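Local coordinates for protein DNA polymerase sliding clamp (Archaeoglobus fulgidus, PDB 1RWZ) that probably serves as a moving platform that tethers DNA polymerase and other proteins to DNA, three subunits closing into a toroid around the double helix, at residues V4-T7 and G8-K12; R37-D40 and P41-A45; K98-G102 and S103-K107; D196-K199 and E200-K203. All coordinates share one frame; numbering follows the deposited sequence.

Contact 1: V4-T7 and G8-K12; sequences VIMT and GELLK
With chi1 at 70°, Thr-7 OG1 sits between its own backbone N and carbonyl carbon, and from there it faces the first turn of the helix and meets Leu-10. Met-6 shares that first rotamer (65°), and a bend at chi3 of -66° swings its CE back over the same turn. Thr-7 OG1 accepts from Leu-10 N at 3.1 Å, a capping bond that satisfies an amide at the helix start. The hydroxyl also lies 3.3 Å from Leu-10 CB, the Thr-7 and Leu-10 side chains crossing at about a right angle. This is a textbook N-cap: Thr-7 ends strand 2-7, the first turn of helix 8-19, residues 8-12, leaves almost perpendicular to strand residues 4-7, and Thr-7 O accepts from Leu-11 N at 3.2 Å. A water links two side chains at the solvent side, 2.8 Å from Thr-7 OG1 and donating to Glu-9 OE1 at 3.1 Å. Beneath the cap, contacts turn apolar. Met-6 CE touches Leu-10 CG at 3.7 Å and Leu-11 CB at 3.9 Å, the thioether chain running across both leucines. Phe-56 and Leu-89 also pack on Met-6, while Leu-11 rests on Val-87 of strand 86-91.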
ATOM      1  N   VAL A   4     -16.338  28.472 -10.054  1.00 17.19           N
ATOM      2  CA  VAL A   4     -14.918  28.520  -9.740  1.00 16.36           C
ATOM      3  C   VAL A   4     -14.193  27.287 -10.254  1.00 15.68           C
ATOM      4  O   VAL A   4     -14.792  26.231 -10.440  1.00 14.81           O
ATOM      5  CB  VAL A   4     -14.694  28.631  -8.207  1.00 16.14           C
ATOM      6  CG1 VAL A   4     -15.464  29.820  -7.656  1.00 16.40           C
ATOM      7  CG2 VAL A   4     -15.142  27.348  -7.510  1.00 15.12           C
ATOM      8  N   ILE A   5     -12.896  27.434 -10.497  1.00 14.61           N
ATOM      9  CA  ILE A   5     -12.079  26.327 -10.965  1.00 13.86           C
ATOM     10  C   ILE A   5     -10.856  26.271 -10.061  1.00 13.64           C
ATOM     11  O   ILE A   5     -10.200  27.284  -9.822  1.00 13.05           O
ATOM     12  CB  ILE A   5     -11.666  26.514 -12.439  1.00 14.61           C
ATOM     13  CG1 ILE A   5     -12.925  26.513 -13.318  1.00 14.66           C
ATOM     14  CG2 ILE A   5     -10.714  25.398 -12.867  1.00 14.46           C
ATOM     15  CD1 ILE A   5     -12.648  26.618 -14.820  1.00 15.08           C
ATOM     16  N   MET A   6     -10.571  25.080  -9.549  1.00 13.16           N
ATOM     17  CA  MET A   6      -9.461  24.876  -8.628  1.00 13.41           C
ATOM     18  C   MET A   6      -8.774  23.548  -8.932  1.00 13.83           C
ATOM     19  O   MET A   6      -9.343  22.704  -9.614  1.00 14.43           O
ATOM     20  CB  MET A   6     -10.010  24.850  -7.201  1.00 14.30           C
ATOM     21  CG  MET A   6     -10.946  23.664  -6.945  1.00 15.64           C
ATOM     22  SD  MET A   6     -12.143  23.963  -5.615  1.00 18.35           S
ATOM     23  CE  MET A   6     -11.061  24.081  -4.240  1.00 15.97           C
ATOM     24  N   THR A   7      -7.558  23.356  -8.428  1.00 14.04           N
ATOM     25  CA  THR A   7      -6.866  22.095  -8.669  1.00 15.22           C
ATOM     26  C   THR A   7      -7.530  21.003  -7.833  1.00 15.16           C
ATOM     27  O   THR A   7      -8.104  21.280  -6.774  1.00 13.91           O
ATOM     28  CB  THR A   7      -5.379  22.155  -8.273  1.00 16.63           C
ATOM     29  OG1 THR A   7      -5.259  22.223  -6.844  1.00 17.60           O
ATOM     30  CG2 THR A   7      -4.715  23.372  -8.896  1.00 16.70           C
ATOM     31  N   GLY A   8      -7.453  19.768  -8.318  1.00 14.37           N
ATOM     32  CA  GLY A   8      -8.039  18.653  -7.598  1.00 15.59           C
ATOM     33  C   GLY A   8      -7.455  18.521  -6.204  1.00 15.40           C
ATOM     34  O   GLY A   8      -8.181  18.265  -5.239  1.00 15.99           O
ATOM     35  N   GLU A   9      -6.142  18.703  -6.087  1.00 15.48           N
ATOM     36  CA  GLU A   9      -5.487  18.596  -4.791  1.00 16.38           C
ATOM     37  C   GLU A   9      -6.041  19.628  -3.815  1.00 15.56           C
ATOM     38  O   GLU A   9      -6.217  19.340  -2.629  1.00 15.29           O
ATOM     39  CB  GLU A   9      -3.970  18.773  -4.936  1.00 18.29           C
ATOM     40  CG  GLU A   9      -3.213  18.690  -3.614  1.00 20.83           C
ATOM     41  CD  GLU A   9      -1.713  18.876  -3.772  1.00 24.23           C
ATOM     42  OE1 GLU A   9      -1.291  19.585  -4.711  1.00 24.05           O
ATOM     43  OE2 GLU A   9      -0.954  18.327  -2.942  1.00 25.65           O
ATOM     44  N   LEU A  10      -6.326  20.830  -4.306  1.00 14.53           N
ATOM     45  CA  LEU A  10      -6.857  21.867  -3.428  1.00 14.49           C
ATOM     46  C   LEU A  10      -8.213  21.447  -2.872  1.00 14.59           C
ATOM     47  O   LEU A  10      -8.460  21.543  -1.667  1.00 15.61           O
ATOM     48  CB  LEU A  10      -6.980  23.192  -4.183  1.00 14.39           C
ATOM     49  CG  LEU A  10      -7.456  24.424  -3.404  1.00 14.14           C
ATOM     50  CD1 LEU A  10      -6.624  24.609  -2.130  1.00 14.12           C
ATOM     51  CD2 LEU A  10      -7.338  25.644  -4.302  1.00 14.03           C
ATOM     52  N   LEU A  11      -9.094  20.961  -3.738  1.00 14.39           N
ATOM     53  CA  LEU A  11     -10.415  20.542  -3.273  1.00 14.58           C
ATOM     54  C   LEU A  11     -10.329  19.332  -2.336  1.00 14.97           C
ATOM     55  O   LEU A  11     -10.976  19.297  -1.286  1.00 14.57           O
ATOM     56  CB  LEU A  11     -11.320  20.211  -4.465  1.00 15.68           C
ATOM     57  CG  LEU A  11     -12.744  19.732  -4.133  1.00 16.16           C
ATOM     58  CD1 LEU A  11     -13.432  20.724  -3.212  1.00 18.25           C
ATOM     59  CD2 LEU A  11     -13.539  19.577  -5.412  1.00 18.18           C
ATOM     60  N   LYS A  12      -9.523  18.348  -2.712  1.00 14.60           N
ATOM     61  CA  LYS A  12      -9.382  17.132  -1.909  1.00 15.74           C
ATOM     62  C   LYS A  12      -8.834  17.408  -0.513  1.00 16.34           C
ATOM     63  O   LYS A  12      -9.339  16.884   0.487  1.00 15.97           O
ATOM     64  CB  LYS A  12      -8.472  16.131  -2.637  1.00 16.69           C
ATOM     65  CG  LYS A  12      -9.060  15.617  -3.959  1.00 18.69           C
ATOM     66  CD  LYS A  12      -8.014  14.923  -4.840  1.00 20.04           C
ATOM     67  CE  LYS A  12      -7.515  13.607  -4.252  1.00 22.21           C
ATOM     68  NZ  LYS A  12      -8.556  12.539  -4.286  1.00 22.74           N
TER
HETATM   69  O   HOH W   1      -2.511  21.629  -6.633  1.00 20.73           O

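Contact 2: R37-D40 and P41-A45; sequences RAVD and PANVA
Hydrogen bonds from Val-44 and Ala-45 converge on one carboxylate oxygen, OD2 of the buried Asp-40. Val-44 N lies 2.8 Å from Asp-40 OD2, on its syn lone pair; Ala-45 N meets Asp-40 OD2 at 3.1 Å from well above the carboxylate plane, in a nearly straight bond (173°). Asp-40 gains this reach because chi1 (76°) turns the carboxylate in over the loop. The companion oxygen OD1 is held by Tyr-197 OH of helix 195-201, and a water that accepts from Ala-42 N donates to it weakly, so both oxygens are occupied and the group's rotation is probably fixed. Main-chain bonds complete the closure: Asp-40 N to Ala-45 O at 3.0 Å, and Asn-43 N to Asp-40 O at 3.0 Å. The latter closes a type I beta turn, Asp-40 to Asn-43, within the hairpin connection between strands 33-39 and 45-52, and Asn-43 then takes a left-handed backbone conformation (phi 58°). Packing is lighter. Val-39 CG1 lies 3.3 Å from Ala-45 O and 3.7 Å from Asn-43 OD1, an oxygen that accepts from Arg-117. Val-39 CA makes a CH...O contact with the same Ala-45 O at 3.4 Å, beside the bond from Asp-40 N.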
ATOM      1  N   ARG A  37     -15.842  27.375   8.438  1.00 18.79           N
ATOM      2  CA  ARG A  37     -15.393  27.104   9.797  1.00 19.78           C
ATOM      3  C   ARG A  37     -16.376  26.140  10.449  1.00 19.51           C
ATOM      4  O   ARG A  37     -17.571  26.167  10.143  1.00 19.54           O
ATOM      5  CB  ARG A  37     -15.327  28.404  10.598  1.00 22.67           C
ATOM      6  CG  ARG A  37     -16.693  29.005  10.871  1.00 26.00           C
ATOM      7  CD  ARG A  37     -16.611  30.337  11.589  1.00 29.60           C
ATOM      8  NE  ARG A  37     -16.203  31.418  10.699  1.00 32.67           N
ATOM      9  CZ  ARG A  37     -16.318  32.704  11.004  1.00 33.76           C
ATOM     10  NH1 ARG A  37     -16.832  33.059  12.173  1.00 34.81           N
ATOM     11  NH2 ARG A  37     -15.919  33.633  10.146  1.00 34.81           N
ATOM     12  N   ALA A  38     -15.871  25.289  11.336  1.00 18.46           N
ATOM     13  CA  ALA A  38     -16.713  24.312  12.017  1.00 19.16           C
ATOM     14  C   ALA A  38     -16.045  23.751  13.267  1.00 19.47           C
ATOM     15  O   ALA A  38     -14.822  23.692  13.360  1.00 17.95           O
ATOM     16  CB  ALA A  38     -17.058  23.168  11.063  1.00 18.41           C
ATOM     17  N   VAL A  39     -16.866  23.336  14.227  1.00 19.72           N
ATOM     18  CA  VAL A  39     -16.377  22.754  15.470  1.00 20.58           C
ATOM     19  C   VAL A  39     -16.862  21.309  15.504  1.00 20.61           C
ATOM     20  O   VAL A  39     -17.957  21.018  15.022  1.00 21.74           O
ATOM     21  CB  VAL A  39     -16.940  23.504  16.693  1.00 21.35           C
ATOM     22  CG1 VAL A  39     -16.367  22.922  17.969  1.00 22.26           C
ATOM     23  CG2 VAL A  39     -16.611  24.975  16.583  1.00 23.39           C
ATOM     24  N   ASP A  40     -16.064  20.405  16.058  1.00 21.01           N
ATOM     25  CA  ASP A  40     -16.472  19.007  16.096  1.00 22.34           C
ATOM     26  C   ASP A  40     -17.570  18.762  17.128  1.00 23.85           C
ATOM     27  O   ASP A  40     -17.867  19.635  17.945  1.00 23.06           O
ATOM     28  CB  ASP A  40     -15.270  18.081  16.340  1.00 22.31           C
ATOM     29  CG  ASP A  40     -14.798  18.073  17.782  1.00 21.83           C
ATOM     30  OD1 ASP A  40     -14.247  17.033  18.195  1.00 24.17           O
ATOM     31  OD2 ASP A  40     -14.958  19.089  18.490  1.00 22.00           O
ATOM     32  N   PRO A  41     -18.208  17.578  17.078  1.00 25.35           N
ATOM     33  CA  PRO A  41     -19.286  17.213  18.006  1.00 26.54           C
ATOM     34  C   PRO A  41     -18.922  17.365  19.481  1.00 26.69           C
ATOM     35  O   PRO A  41     -19.733  17.833  20.280  1.00 28.11           O
ATOM     36  CB  PRO A  41     -19.585  15.764  17.630  1.00 26.64           C
ATOM     37  CG  PRO A  41     -19.315  15.747  16.153  1.00 27.34           C
ATOM     38  CD  PRO A  41     -18.017  16.524  16.064  1.00 25.94           C
ATOM     39  N   ALA A  42     -17.704  16.972  19.838  1.00 26.68           N
ATOM     40  CA  ALA A  42     -17.254  17.060  21.224  1.00 26.44           C
ATOM     41  C   ALA A  42     -16.840  18.469  21.651  1.00 26.04           C
ATOM     42  O   ALA A  42     -16.547  18.701  22.827  1.00 26.27           O
ATOM     43  CB  ALA A  42     -16.103  16.092  21.449  1.00 26.57           C
ATOM     44  N   ASN A  43     -16.817  19.407  20.705  1.00 25.36           N
ATOM     45  CA  ASN A  43     -16.425  20.786  20.993  1.00 24.68           C
ATOM     46  C   ASN A  43     -15.016  20.855  21.572  1.00 23.69           C
ATOM     47  O   ASN A  43     -14.728  21.651  22.469  1.00 24.20           O
ATOM     48  CB  ASN A  43     -17.416  21.429  21.963  1.00 26.62           C
ATOM     49  CG  ASN A  43     -18.680  21.893  21.274  1.00 27.14           C
ATOM     50  OD1 ASN A  43     -18.753  23.018  20.777  1.00 27.95           O
ATOM     51  ND2 ASN A  43     -19.677  21.020  21.221  1.00 27.96           N
ATOM     52  N   VAL A  44     -14.139  20.013  21.042  1.00 22.19           N
ATOM     53  CA  VAL A  44     -12.756  19.959  21.488  1.00 20.19           C
ATOM     54  C   VAL A  44     -11.846  20.600  20.445  1.00 19.47           C
ATOM     55  O   VAL A  44     -10.774  21.107  20.770  1.00 17.77           O
ATOM     56  CB  VAL A  44     -12.321  18.496  21.718  1.00 20.96           C
ATOM     57  CG1 VAL A  44     -10.857  18.434  22.102  1.00 21.63           C
ATOM     58  CG2 VAL A  44     -13.183  17.864  22.814  1.00 22.30           C
ATOM     59  N   ALA A  45     -12.288  20.589  19.193  1.00 18.72           N
ATOM     60  CA  ALA A  45     -11.496  21.158  18.105  1.00 18.63           C
ATOM     61  C   ALA A  45     -12.339  21.935  17.106  1.00 18.42           C
ATOM     62  O   ALA A  45     -13.523  21.648  16.912  1.00 19.98           O
ATOM     63  CB  ALA A  45     -10.742  20.044  17.391  1.00 19.21           C
TER
HETATM   64  O   HOH W   2     -16.480  14.991  18.327  1.00 53.63           O

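Contact 3: K98-G102 and S103-K107; sequences KVKFG and SVEYK
Strands 98-101 and 104-107 run antiparallel, joined by a type II' turn from Phe-101 to Val-104, with Val-99/Tyr-106 and Phe-101/Val-104 as the hydrogen-bonded pairs. Tyr-106 N donates to Val-99 O at 2.8 Å in an almost linear bond (178°), and Val-99 N returns one to Tyr-106 O at 2.7 Å. A water donates to both Gly-102 O and Val-104 O.

On the sheet face with Val-99, Phe-101, Val-104 and Tyr-106, the contacts are apolar. Val-99 CG2 comes in at the edge of the Tyr-106 ring, in its plane, 3.8 Å from CD2. A chi1 of 59° holds Phe-101 CG between its backbone N and carbonyl carbon and brings the ring toward Val-104. Val-104 CB sits over one face of that ring, offset toward the rim, and its CG1 is 4.0 Å from Phe-101 CZ.

This is a beta hairpin with a two-residue loop, Gly-102 and Ser-103, at the edge of the chain's own sheet. Its outermost strand 104-109 pairs antiparallel with a strand of a second subunit, so the sheet runs on across the interface; there Tyr-106 OH is hydrogen-bonded to OD2 of Asp-170 of that subunit. The hairpin thus builds part of the seam that closes the trimeric ring.

The opposite face is aliphatic and charged. Lys-100 runs beside Glu-105, its CD 3.3 Å from OE1. Lys-98 and Lys-107 lie side by side, CE to CE 3.8 Å, and Glu-105 OE2, 4.3 Å from Lys-98 NZ, is too far for a salt bridge but probably eases their mutual repulsion.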
ATOM      1  N   LYS A  98     -22.761  21.618  -8.735  1.00 19.35           N
ATOM      2  CA  LYS A  98     -22.206  20.812  -9.815  1.00 20.14           C
ATOM      3  C   LYS A  98     -20.699  20.743  -9.617  1.00 19.80           C
ATOM      4  O   LYS A  98     -20.056  21.756  -9.335  1.00 18.61           O
ATOM      5  CB  LYS A  98     -22.507  21.434 -11.180  1.00 22.17           C
ATOM      6  CG  LYS A  98     -23.974  21.434 -11.571  1.00 25.03           C
ATOM      7  CD  LYS A  98     -24.151  21.975 -12.984  1.00 27.17           C
ATOM      8  CE  LYS A  98     -25.612  21.992 -13.396  1.00 29.33           C
ATOM      9  NZ  LYS A  98     -25.788  22.552 -14.769  1.00 30.55           N
ATOM     10  N   VAL A  99     -20.146  19.543  -9.747  1.00 18.46           N
ATOM     11  CA  VAL A  99     -18.713  19.334  -9.597  1.00 18.57           C
ATOM     12  C   VAL A  99     -18.247  18.688 -10.892  1.00 18.86           C
ATOM     13  O   VAL A  99     -18.617  17.555 -11.192  1.00 18.93           O
ATOM     14  CB  VAL A  99     -18.405  18.394  -8.417  1.00 18.61           C
ATOM     15  CG1 VAL A  99     -16.899  18.226  -8.260  1.00 18.31           C
ATOM     16  CG2 VAL A  99     -19.018  18.951  -7.144  1.00 18.27           C
ATOM     17  N   LYS A 100     -17.445  19.413 -11.662  1.00 19.06           N
ATOM     18  CA  LYS A 100     -16.971  18.891 -12.935  1.00 19.49           C
ATOM     19  C   LYS A 100     -15.463  18.707 -12.990  1.00 19.78           C
ATOM     20  O   LYS A 100     -14.704  19.584 -12.585  1.00 18.89           O
ATOM     21  CB  LYS A 100     -17.403  19.813 -14.072  1.00 21.49           C
ATOM     22  CG  LYS A 100     -18.898  20.066 -14.133  1.00 23.79           C
ATOM     23  CD  LYS A 100     -19.306  20.613 -15.491  1.00 27.62           C
ATOM     24  CE  LYS A 100     -18.612  21.916 -15.807  1.00 28.77           C
ATOM     25  NZ  LYS A 100     -18.916  22.361 -17.196  1.00 31.31           N
ATOM     26  N   PHE A 101     -15.044  17.552 -13.495  1.00 19.12           N
ATOM     27  CA  PHE A 101     -13.631  17.233 -13.631  1.00 19.98           C
ATOM     28  C   PHE A 101     -13.512  16.137 -14.680  1.00 20.26           C
ATOM     29  O   PHE A 101     -14.359  15.245 -14.753  1.00 18.77           O
ATOM     30  CB  PHE A 101     -13.051  16.783 -12.281  1.00 19.88           C
ATOM     31  CG  PHE A 101     -13.732  15.583 -11.688  1.00 20.71           C
ATOM     32  CD1 PHE A 101     -13.248  14.300 -11.929  1.00 20.68           C
ATOM     33  CD2 PHE A 101     -14.863  15.734 -10.888  1.00 21.27           C
ATOM     34  CE1 PHE A 101     -13.878  13.183 -11.383  1.00 21.04           C
ATOM     35  CE2 PHE A 101     -15.502  14.623 -10.337  1.00 21.31           C
ATOM     36  CZ  PHE A 101     -15.008  13.345 -10.584  1.00 21.60           C
ATOM     37  N   GLY A 102     -12.474  16.209 -15.507  1.00 20.48           N
ATOM     38  CA  GLY A 102     -12.325  15.210 -16.549  1.00 21.18           C
ATOM     39  C   GLY A 102     -13.572  15.253 -17.411  1.00 20.71           C
ATOM     40  O   GLY A 102     -14.031  16.329 -17.785  1.00 21.21           O
ATOM     41  N   SER A 103     -14.138  14.088 -17.718  1.00 20.36           N
ATOM     42  CA  SER A 103     -15.348  14.026 -18.534  1.00 19.81           C
ATOM     43  C   SER A 103     -16.563  13.749 -17.658  1.00 19.85           C
ATOM     44  O   SER A 103     -17.600  13.308 -18.144  1.00 19.14           O
ATOM     45  CB  SER A 103     -15.221  12.915 -19.580  1.00 20.51           C
ATOM     46  OG  SER A 103     -14.168  13.185 -20.487  1.00 20.96           O
ATOM     47  N   VAL A 104     -16.429  14.034 -16.368  1.00 19.67           N
ATOM     48  CA  VAL A 104     -17.497  13.781 -15.411  1.00 19.83           C
ATOM     49  C   VAL A 104     -18.137  15.023 -14.801  1.00 20.34           C
ATOM     50  O   VAL A 104     -17.466  16.022 -14.540  1.00 19.03           O
ATOM     51  CB  VAL A 104     -16.961  12.902 -14.260  1.00 20.42           C
ATOM     52  CG1 VAL A 104     -17.980  12.808 -13.135  1.00 21.78           C
ATOM     53  CG2 VAL A 104     -16.617  11.519 -14.796  1.00 20.51           C
ATOM     54  N   GLU A 105     -19.448  14.949 -14.594  1.00 20.15           N
ATOM     55  CA  GLU A 105     -20.187  16.024 -13.948  1.00 21.76           C
ATOM     56  C   GLU A 105     -21.020  15.394 -12.840  1.00 22.27           C
ATOM     57  O   GLU A 105     -21.903  14.574 -13.103  1.00 20.81           O
ATOM     58  CB  GLU A 105     -21.110  16.758 -14.918  1.00 23.56           C
ATOM     59  CG  GLU A 105     -21.926  17.853 -14.229  1.00 27.60           C
ATOM     60  CD  GLU A 105     -22.806  18.639 -15.180  1.00 30.26           C
ATOM     61  OE1 GLU A 105     -22.266  19.263 -16.114  1.00 32.74           O
ATOM     62  OE2 GLU A 105     -24.041  18.635 -14.993  1.00 32.25           O
ATOM     63  N   TYR A 106     -20.711  15.772 -11.604  1.00 22.73           N
ATOM     64  CA  TYR A 106     -21.408  15.284 -10.420  1.00 23.49           C
ATOM     65  C   TYR A 106     -22.362  16.383  -9.965  1.00 23.76           C
ATOM     66  O   TYR A 106     -22.008  17.563  -9.978  1.00 22.50           O
ATOM     67  CB  TYR A 106     -20.385  14.978  -9.316  1.00 25.06           C
ATOM     68  CG  TYR A 106     -20.968  14.676  -7.949  1.00 27.37           C
ATOM     69  CD1 TYR A 106     -21.705  13.515  -7.720  1.00 28.04           C
ATOM     70  CD2 TYR A 106     -20.763  15.550  -6.875  1.00 27.99           C
ATOM     71  CE1 TYR A 106     -22.224  13.226  -6.454  1.00 28.95           C
ATOM     72  CE2 TYR A 106     -21.278  15.270  -5.605  1.00 28.98           C
ATOM     73  CZ  TYR A 106     -22.005  14.106  -5.403  1.00 29.00           C
ATOM     74  OH  TYR A 106     -22.500  13.813  -4.151  1.00 29.91           O
ATOM     75  N   LYS A 107     -23.581  16.002  -9.597  1.00 24.11           N
ATOM     76  CA  LYS A 107     -24.567  16.965  -9.115  1.00 24.64           C
ATOM     77  C   LYS A 107     -25.010  16.493  -7.743  1.00 24.12           C
ATOM     78  O   LYS A 107     -25.435  15.350  -7.591  1.00 23.11           O
ATOM     79  CB  LYS A 107     -25.794  17.017 -10.028  1.00 26.16           C
ATOM     80  CG  LYS A 107     -25.584  17.661 -11.383  1.00 28.98           C
ATOM     81  CD  LYS A 107     -26.901  17.690 -12.145  1.00 31.06           C
ATOM     82  CE  LYS A 107     -26.773  18.424 -13.467  1.00 32.83           C
ATOM     83  NZ  LYS A 107     -28.069  18.445 -14.206  1.00 34.05           N
TER
HETATM   84  O   HOH W   3     -16.659  17.406 -16.816  1.00 31.34           O

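Contact 4: D196-K199 and E200-K203; sequences DYLK and EFCK
Tyr-197 and Phe-201, one helical turn apart, form the close side of this contact. Phe-201 lays one ring face against the main chain of the preceding turn: Tyr-197 O stands 3.1 Å above the ring plane, offset toward the rim and 3.2 Å from Phe-201 CG. That same oxygen accepts from Phe-201 N at 2.9 Å, so one carbonyl both receives the residue's amide and lies against its ring. With chi1 at -65°, Phe-201 CG is anti to the carbonyl carbon, which folds the ring back along the helix. Its far end, CZ, reaches Tyr-197 CB at 4.0 Å, and its CD1 meets Leu-198 CD2 at 4.1 Å. Leu-238 of strand 232-238 packs on Tyr-197, Leu-198 and Phe-201 alike, and Phe-201 also stacks with Tyr-236. The next main-chain bond of the helix runs from Cys-202 N to Leu-198 O, 3.2 Å.

Away from the core, the contact loosens and becomes ionic. Glu-200 bends at chi2 (61°), and Glu-200 OE1 forms a salt bridge with NZ of the extended Lys-203 at 3.0 Å, the nitrogen arriving on the syn side but somewhat out of the carboxylate plane. Lys-199, also extended, turns to a different acid and pairs with Asp-146. Asp-196 contributes chiefly through its carbonyl, which accepts from Glu-200 N. Helix 195-201 is thus divided into an aromatic face seated on a sheet and a charged outer face; the helices of PCNA line the inner surface of the ring around DNA and pack on the sheets outside them.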
ATOM      1  N   ASP A 196      -4.386  12.303  19.932  1.00 19.85           N
ATOM      2  CA  ASP A 196      -5.360  11.817  18.955  1.00 21.18           C
ATOM      3  C   ASP A 196      -5.787  12.903  17.974  1.00 20.10           C
ATOM      4  O   ASP A 196      -5.799  12.686  16.757  1.00 19.02           O
ATOM      5  CB  ASP A 196      -6.607  11.259  19.651  1.00 25.08           C
ATOM      6  CG  ASP A 196      -6.327   9.992  20.439  1.00 29.34           C
ATOM      7  OD1 ASP A 196      -5.684   9.073  19.889  1.00 31.38           O
ATOM      8  OD2 ASP A 196      -6.766   9.908  21.609  1.00 32.80           O
ATOM      9  N   TYR A 197      -6.147  14.069  18.498  1.00 17.87           N
ATOM     10  CA  TYR A 197      -6.560  15.170  17.639  1.00 17.94           C
ATOM     11  C   TYR A 197      -5.406  15.722  16.809  1.00 17.39           C
ATOM     12  O   TYR A 197      -5.570  15.996  15.620  1.00 17.73           O
ATOM     13  CB  TYR A 197      -7.175  16.305  18.458  1.00 17.71           C
ATOM     14  CG  TYR A 197      -8.639  16.102  18.776  1.00 19.30           C
ATOM     15  CD1 TYR A 197      -9.039  15.362  19.891  1.00 20.15           C
ATOM     16  CD2 TYR A 197      -9.624  16.651  17.960  1.00 19.72           C
ATOM     17  CE1 TYR A 197     -10.392  15.180  20.185  1.00 20.74           C
ATOM     18  CE2 TYR A 197     -10.978  16.474  18.241  1.00 20.64           C
ATOM     19  CZ  TYR A 197     -11.352  15.739  19.357  1.00 20.48           C
ATOM     20  OH  TYR A 197     -12.692  15.576  19.640  1.00 20.80           O
ATOM     21  N   LEU A 198      -4.245  15.889  17.435  1.00 17.22           N
ATOM     22  CA  LEU A 198      -3.078  16.420  16.737  1.00 17.23           C
ATOM     23  C   LEU A 198      -2.693  15.520  15.569  1.00 17.93           C
ATOM     24  O   LEU A 198      -2.335  16.001  14.493  1.00 17.70           O
ATOM     25  CB  LEU A 198      -1.897  16.554  17.702  1.00 16.44           C
ATOM     26  CG  LEU A 198      -2.070  17.609  18.804  1.00 15.28           C
ATOM     27  CD1 LEU A 198      -0.937  17.505  19.811  1.00 15.84           C
ATOM     28  CD2 LEU A 198      -2.105  18.996  18.173  1.00 15.28           C
ATOM     29  N   LYS A 199      -2.778  14.213  15.784  1.00 18.02           N
ATOM     30  CA  LYS A 199      -2.439  13.256  14.739  1.00 19.66           C
ATOM     31  C   LYS A 199      -3.418  13.391  13.574  1.00 19.33           C
ATOM     32  O   LYS A 199      -3.013  13.365  12.410  1.00 19.44           O
ATOM     33  CB  LYS A 199      -2.470  11.833  15.305  1.00 21.39           C
ATOM     34  CG  LYS A 199      -1.922  10.770  14.373  1.00 24.51           C
ATOM     35  CD  LYS A 199      -1.889   9.425  15.079  1.00 26.75           C
ATOM     36  CE  LYS A 199      -1.334   8.329  14.189  1.00 28.89           C
ATOM     37  NZ  LYS A 199      -1.401   7.007  14.875  1.00 30.07           N
ATOM     38  N   GLU A 200      -4.702  13.554  13.887  1.00 18.65           N
ATOM     39  CA  GLU A 200      -5.731  13.702  12.860  1.00 18.60           C
ATOM     40  C   GLU A 200      -5.503  14.977  12.045  1.00 18.21           C
ATOM     41  O   GLU A 200      -5.625  14.970  10.817  1.00 17.56           O
ATOM     42  CB  GLU A 200      -7.121  13.735  13.508  1.00 20.42           C
ATOM     43  CG  GLU A 200      -8.293  13.651  12.535  1.00 22.18           C
ATOM     44  CD  GLU A 200      -8.305  12.364  11.725  1.00 24.17           C
ATOM     45  OE1 GLU A 200      -7.926  11.305  12.268  1.00 25.57           O
ATOM     46  OE2 GLU A 200      -8.707  12.406  10.544  1.00 25.86           O
ATOM     47  N   PHE A 201      -5.166  16.068  12.730  1.00 16.77           N
ATOM     48  CA  PHE A 201      -4.905  17.347  12.066  1.00 16.27           C
ATOM     49  C   PHE A 201      -3.821  17.201  10.994  1.00 16.94           C
ATOM     50  O   PHE A 201      -3.967  17.694   9.879  1.00 16.10           O
ATOM     51  CB  PHE A 201      -4.401  18.389  13.069  1.00 15.93           C
ATOM     52  CG  PHE A 201      -5.393  18.772  14.135  1.00 15.65           C
ATOM     53  CD1 PHE A 201      -4.954  19.419  15.290  1.00 15.80           C
ATOM     54  CD2 PHE A 201      -6.751  18.521  13.984  1.00 15.60           C
ATOM     55  CE1 PHE A 201      -5.853  19.814  16.282  1.00 16.04           C
ATOM     56  CE2 PHE A 201      -7.663  18.913  14.975  1.00 15.46           C
ATOM     57  CZ  PHE A 201      -7.210  19.560  16.121  1.00 14.83           C
ATOM     58  N   CYS A 202      -2.733  16.531  11.356  1.00 16.44           N
ATOM     59  CA  CYS A 202      -1.596  16.354  10.460  1.00 18.43           C
ATOM     60  C   CYS A 202      -1.826  15.492   9.226  1.00 18.94           C
ATOM     61  O   CYS A 202      -0.981  15.460   8.332  1.00 19.22           O
ATOM     62  CB  CYS A 202      -0.401  15.803  11.243  1.00 17.72           C
ATOM     63  SG  CYS A 202       0.239  16.942  12.483  1.00 20.68           S
ATOM     64  N   LYS A 203      -2.961  14.806   9.159  1.00 19.60           N
ATOM     65  CA  LYS A 203      -3.231  13.954   8.007  1.00 20.53           C
ATOM     66  C   LYS A 203      -3.359  14.700   6.679  1.00 20.22           C
ATOM     67  O   LYS A 203      -3.201  14.100   5.615  1.00 20.72           O
ATOM     68  CB  LYS A 203      -4.481  13.108   8.257  1.00 21.76           C
ATOM     69  CG  LYS A 203      -4.226  11.984   9.246  1.00 23.11           C
ATOM     70  CD  LYS A 203      -5.467  11.154   9.496  1.00 26.12           C
ATOM     71  CE  LYS A 203      -5.155  10.030  10.470  1.00 27.58           C
ATOM     72  NZ  LYS A 203      -6.364   9.226  10.806  1.00 29.73           N
TER

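Contacts 1 and 3 share one sheet: contact 1 turns from its strand 2-7 into a helix, whereas contact 3 folds its last strand back at the subunit boundary, their centres about 12 Å apart. Contact 1 is the most buried, built from a polar cap over aliphatic packing; contact 3 is split between an apolar face and a charged one. Contacts 2 and 4 come from the N-terminal and C-terminal domains yet touch, since Ala-45 CB lies 3.8 Å from Phe-201 CZ and Tyr-197 joins the two. Both are partly buried, but contact 2 is a surface loop organised by one carboxylate, while contact 4 relies on aromatic packing, its charged side chains kept to the outer face.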